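Local atomic coordinates of alpha-1,3-glucanase (Streptomyces thermodiastaticus, PDB entry 7C7D), a protein that probably hydrolyses alpha-1,3-glucan by cutting its alpha-1,3-glycosidic linkages, as a thermostable glycosidase of family GH87. Residues L355-V366 with W382-F393. Numbering follows the deposited sequence. Where two conformers were deposited one is given.
Sequences LNLNGTAKNVTV and WSLYAPDTDCRF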
loop_
_atom_site.group_PDB
_atom_site.type_symbol
_atom_site.label_atom_id
_atom_site.label_comp_id
_atom_site.label_asym_id
_atom_site.label_seq_id
_atom_site.Cartn_x
_atom_site.Cartn_y
_atom_site.Cartn_z
ATOM N N LEU A 355 6.408 2.272 0.345
ATOM C CA LEU A 355 7.811 1.906 0.386
ATOM C C LEU A 355 8.294 1.773 -1.049
ATOM O O LEU A 355 7.601 1.201 -1.892
ATOM C CB LEU A 355 8.014 0.583 1.144
ATOM C CG LEU A 355 9.410 -0.050 1.142
ATOM C CD1 LEU A 355 9.631 -0.858 2.420
ATOM C CD2 LEU A 355 9.627 -0.947 -0.082
ATOM N N ASN A 356 9.494 2.286 -1.312
ATOM C CA ASN A 356 10.126 2.164 -2.615
ATOM C C ASN A 356 11.563 1.708 -2.433
ATOM O O ASN A 356 12.339 2.361 -1.733
ATOM C CB ASN A 356 10.086 3.500 -3.359
ATOM C CG ASN A 356 10.405 3.351 -4.832
ATOM O OD1 ASN A 356 11.107 2.425 -5.232
ATOM N ND2 ASN A 356 9.866 4.243 -5.651
ATOM N N LEU A 357 11.917 0.587 -3.059
ATOM C CA LEU A 357 13.314 0.168 -3.149
ATOM C C LEU A 357 13.872 0.828 -4.398
ATOM O O LEU A 357 13.788 0.293 -5.504
ATOM C CB LEU A 357 13.431 -1.349 -3.213
ATOM C CG LEU A 357 12.811 -2.130 -2.053
ATOM C CD1 LEU A 357 13.089 -3.619 -2.216
ATOM C CD2 LEU A 357 13.335 -1.632 -0.718
ATOM N N ASN A 358 14.436 2.022 -4.222
ATOM C CA ASN A 358 14.910 2.817 -5.357
ATOM C C ASN A 358 16.386 2.523 -5.633
ATOM O O ASN A 358 17.276 3.351 -5.446
ATOM C CB ASN A 358 14.652 4.301 -5.120
ATOM C CG ASN A 358 14.895 5.144 -6.359
ATOM O OD1 ASN A 358 14.948 4.629 -7.479
ATOM N ND2 ASN A 358 15.044 6.445 -6.166
ATOM N N GLY A 359 16.625 1.310 -6.100
ATOM C CA GLY A 359 17.932 0.885 -6.581
ATOM C C GLY A 359 18.801 0.288 -5.496
ATOM O O GLY A 359 18.684 0.602 -4.310
ATOM N N THR A 360 19.680 -0.623 -5.920
ATOM C CA THR A 360 20.782 -1.144 -5.119
ATOM C C THR A 360 20.333 -2.108 -4.023
ATOM O O THR A 360 21.181 -2.603 -3.274
ATOM C CB THR A 360 21.656 -0.022 -4.522
ATOM O OG1 THR A 360 21.789 1.039 -5.476
ATOM C CG2 THR A 360 23.048 -0.525 -4.145
ATOM N N ALA A 361 19.037 -2.394 -3.900
ATOM C CA ALA A 361 18.555 -3.240 -2.817
ATOM C C ALA A 361 18.929 -4.692 -3.087
ATOM O O ALA A 361 18.709 -5.203 -4.189
ATOM C CB ALA A 361 17.040 -3.106 -2.684
ATOM N N LYS A 362 19.471 -5.365 -2.075
ATOM C CA LYS A 362 19.941 -6.739 -2.215
ATOM C C LYS A 362 19.297 -7.590 -1.135
ATOM O O LYS A 362 19.514 -7.354 0.057
ATOM C CB LYS A 362 21.467 -6.806 -2.111
ATOM C CG LYS A 362 22.178 -6.090 -3.243
ATOM C CD LYS A 362 23.687 -6.179 -3.098
ATOM C CE LYS A 362 24.387 -5.296 -4.115
ATOM N NZ LYS A 362 23.779 -3.936 -4.130
ATOM N N ASN A 363 18.510 -8.581 -1.555
ATOM C CA ASN A 363 17.868 -9.512 -0.629
ATOM C C ASN A 363 17.041 -8.801 0.438
ATOM O O ASN A 363 17.037 -9.199 1.607
ATOM C CB ASN A 363 18.864 -10.486 0.007
ATOM C CG ASN A 363 18.161 -11.630 0.707
ATOM O OD1 ASN A 363 17.131 -12.113 0.229
ATOM N ND2 ASN A 363 18.677 -12.035 1.865
ATOM N N VAL A 364 16.313 -7.760 0.036
ATOM C CA VAL A 364 15.395 -7.088 0.951
ATOM C C VAL A 364 14.082 -7.857 0.968
ATOM O O VAL A 364 13.574 -8.251 -0.085
ATOM C CB VAL A 364 15.171 -5.627 0.525
ATOM C CG1 VAL A 364 14.111 -4.974 1.411
ATOM C CG2 VAL A 364 16.482 -4.856 0.564
ATOM N N THR A 365 13.543 -8.087 2.167
ATOM C CA THR A 365 12.251 -8.740 2.362
ATOM C C THR A 365 11.284 -7.739 2.978
ATOM O O THR A 365 11.554 -7.195 4.056
ATOM C CB THR A 365 12.384 -9.957 3.280
ATOM O OG1 THR A 365 13.218 -10.932 2.653
ATOM C CG2 THR A 365 11.024 -10.589 3.559
ATOM N N VAL A 366 10.155 -7.516 2.306
ATOM C CA VAL A 366 9.071 -6.686 2.816
ATOM C C VAL A 366 7.878 -7.617 2.973
ATOM O O VAL A 366 7.314 -8.076 1.972
ATOM C CB VAL A 366 8.754 -5.525 1.861
ATOM C CG1 VAL A 366 7.610 -4.661 2.396
ATOM C CG2 VAL A 366 10.018 -4.681 1.624
ATOM N N TRP A 382 12.159 0.269 -7.938
ATOM C CA TRP A 382 12.542 1.051 -9.104
ATOM C C TRP A 382 14.050 0.929 -9.245
ATOM O O TRP A 382 14.799 1.532 -8.474
ATOM C CB TRP A 382 12.110 2.503 -8.935
ATOM C CG TRP A 382 12.393 3.376 -10.113
ATOM C CD1 TRP A 382 12.589 2.985 -11.406
ATOM C CD2 TRP A 382 12.514 4.801 -10.098
ATOM N NE1 TRP A 382 12.831 4.087 -12.201
ATOM C CE2 TRP A 382 12.786 5.214 -11.419
ATOM C CE3 TRP A 382 12.415 5.769 -9.095
ATOM C CZ2 TRP A 382 12.961 6.556 -11.758
ATOM C CZ3 TRP A 382 12.589 7.099 -9.432
ATOM C CH2 TRP A 382 12.859 7.481 -10.753
ATOM N N SER A 383 14.492 0.136 -10.218
ATOM C CA SER A 383 15.906 -0.233 -10.326
ATOM C C SER A 383 16.701 0.816 -11.104
ATOM O O SER A 383 17.240 0.576 -12.184
ATOM C CB SER A 383 16.047 -1.627 -10.916
ATOM O OG SER A 383 15.791 -2.598 -9.914
ATOM N N LEU A 384 16.773 1.999 -10.505
ATOM C CA LEU A 384 17.698 3.034 -10.940
ATOM C C LEU A 384 19.054 2.808 -10.286
ATOM O O LEU A 384 19.143 2.284 -9.172
ATOM C CB LEU A 384 17.190 4.393 -10.472
ATOM C CG LEU A 384 16.225 5.215 -11.320
ATOM C CD1 LEU A 384 16.332 6.670 -10.894
ATOM C CD2 LEU A 384 16.507 5.070 -12.804
ATOM N N TYR A 385 20.111 3.218 -10.989
ATOM C CA TYR A 385 21.493 3.199 -10.496
ATOM C C TYR A 385 22.091 1.798 -10.458
ATOM O O TYR A 385 23.161 1.557 -11.027
ATOM C CB TYR A 385 21.646 3.877 -9.122
ATOM C CG TYR A 385 20.834 5.139 -8.930
ATOM C CD1 TYR A 385 21.065 6.262 -9.709
ATOM C CD2 TYR A 385 19.840 5.206 -7.962
ATOM C CE1 TYR A 385 20.325 7.421 -9.530
ATOM C CE2 TYR A 385 19.094 6.353 -7.778
ATOM C CZ TYR A 385 19.341 7.460 -8.564
ATOM O OH TYR A 385 18.600 8.605 -8.382
ATOM N N ALA A 386 21.424 0.877 -9.773
ATOM C CA ALA A 386 21.871 -0.502 -9.661
ATOM C C ALA A 386 20.627 -1.354 -9.493
ATOM O O ALA A 386 19.656 -0.904 -8.876
ATOM C CB ALA A 386 22.790 -0.700 -8.447
ATOM N N PRO A 387 20.614 -2.569 -10.026
ATOM C CA PRO A 387 19.394 -3.379 -9.950
ATOM C C PRO A 387 19.065 -3.786 -8.521
ATOM O O PRO A 387 19.933 -4.215 -7.760
ATOM C CB PRO A 387 19.725 -4.604 -10.812
ATOM C CG PRO A 387 21.224 -4.669 -10.816
ATOM C CD PRO A 387 21.688 -3.241 -10.781
ATOM N N ASP A 388 17.794 -3.656 -8.156
ATOM C CA ASP A 388 17.312 -4.400 -7.005
ATOM C C ASP A 388 17.416 -5.878 -7.366
ATOM O O ASP A 388 17.005 -6.286 -8.455
ATOM C CB ASP A 388 15.856 -4.055 -6.725
ATOM C CG ASP A 388 15.646 -2.609 -6.279
ATOM O OD1 ASP A 388 16.593 -1.930 -5.833
ATOM O OD2 ASP A 388 14.486 -2.158 -6.373
ATOM N N THR A 389 17.988 -6.680 -6.472
ATOM C CA THR A 389 18.310 -8.066 -6.780
ATOM C C THR A 389 17.869 -8.962 -5.632
ATOM O O THR A 389 18.156 -8.668 -4.467
ATOM C CB THR A 389 19.818 -8.206 -7.009
ATOM O OG1 THR A 389 20.218 -7.337 -8.079
ATOM C CG2 THR A 389 20.169 -9.635 -7.365
ATOM N N ASP A 390 17.173 -10.055 -5.964
ATOM C CA ASP A 390 16.770 -11.048 -4.967
ATOM C C ASP A 390 15.898 -10.448 -3.873
ATOM O O ASP A 390 15.942 -10.889 -2.725
ATOM C CB ASP A 390 17.972 -11.779 -4.361
ATOM C CG ASP A 390 18.760 -12.532 -5.391
ATOM O OD1 ASP A 390 18.157 -13.350 -6.113
ATOM O OD2 ASP A 390 19.979 -12.301 -5.480
ATOM N N CYS A 391 15.095 -9.443 -4.213
ATOM C CA CYS A 391 14.199 -8.822 -3.254
ATOM C C CYS A 391 12.812 -9.429 -3.384
ATOM O O CYS A 391 12.420 -9.904 -4.456
ATOM C CB CYS A 391 14.121 -7.309 -3.479
ATOM S SG CYS A 391 15.687 -6.450 -3.236
ATOM N N ARG A 392 12.065 -9.405 -2.282
ATOM C CA ARG A 392 10.741 -10.000 -2.277
ATOM C C ARG A 392 9.753 -9.132 -1.513
ATOM O O ARG A 392 10.061 -8.585 -0.446
ATOM C CB ARG A 392 10.766 -11.407 -1.692
ATOM C CG ARG A 392 11.094 -11.439 -0.242
ATOM C CD ARG A 392 11.614 -12.799 0.162
ATOM N NE ARG A 392 12.705 -13.274 -0.689
ATOM C CZ ARG A 392 13.926 -12.734 -0.760
ATOM N NH1 ARG A 392 14.255 -11.660 -0.031
ATOM N NH2 ARG A 392 14.835 -13.274 -1.570
ATOM N N PHE A 393 8.559 -9.006 -2.088
ATOM C CA PHE A 393 7.404 -8.418 -1.421
ATOM C C PHE A 393 6.472 -9.603 -1.199
ATOM O O PHE A 393 5.930 -10.154 -2.166
ATOM C CB PHE A 393 6.716 -7.406 -2.331
ATOM C CG PHE A 393 7.464 -6.114 -2.554
ATOM C CD1 PHE A 393 8.522 -5.709 -1.753
ATOM C CD2 PHE A 393 7.047 -5.276 -3.576
ATOM C CE1 PHE A 393 9.154 -4.482 -1.988
ATOM C CE2 PHE A 393 7.661 -4.056 -3.808
ATOM C CZ PHE A 393 8.709 -3.652 -3.008
HETATM O O HOH W 1 22.309 -4.034 -6.608
#
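The ring of Phe393 lies alongside Val366, its CD1 3.6 Å from Val366 CB. CE1 of the same ring meets Leu355 CD2 and Leu357 CD1. Leu357 CD1 also touches Cys391, whose SG packs against Ala361 CB at 3.6 Å and accepts a hydrogen bond from Val364 N.

Asp388 reaches across to the backbone of the neighbouring coil. Asp388 OD1 accepts from Ala361 N at 3.2 Å on its anti side, 27° out of the carboxylate plane. Asp388 OD2 lies 2.7 Å from Leu357 O. Replacing Asp388 by an alanine would probably leave Ala361 N without its acceptor and open a gap beside Leu357 O.

The Arg392 chain bends at chi3 (51°), bringing NH1 to Asn363 OD1 at 2.9 Å and to Thr365 OG1 at 3.0 Å. The amide and guanidinium planes stand 79° apart. Asp339 holds Asn363 ND2.

Backbone bonds join the two turns, among them Thr389 N to Ala361 O at 2.8 Å. Thr365 with Arg392, then Val366 with Phe393, form the parallel pairing, as expected between successive coils of a right-handed parallel beta-helix. The chemistry implies coils joined by an apolar interior, a buried acid and an arginine bound to Asn363 and Thr365.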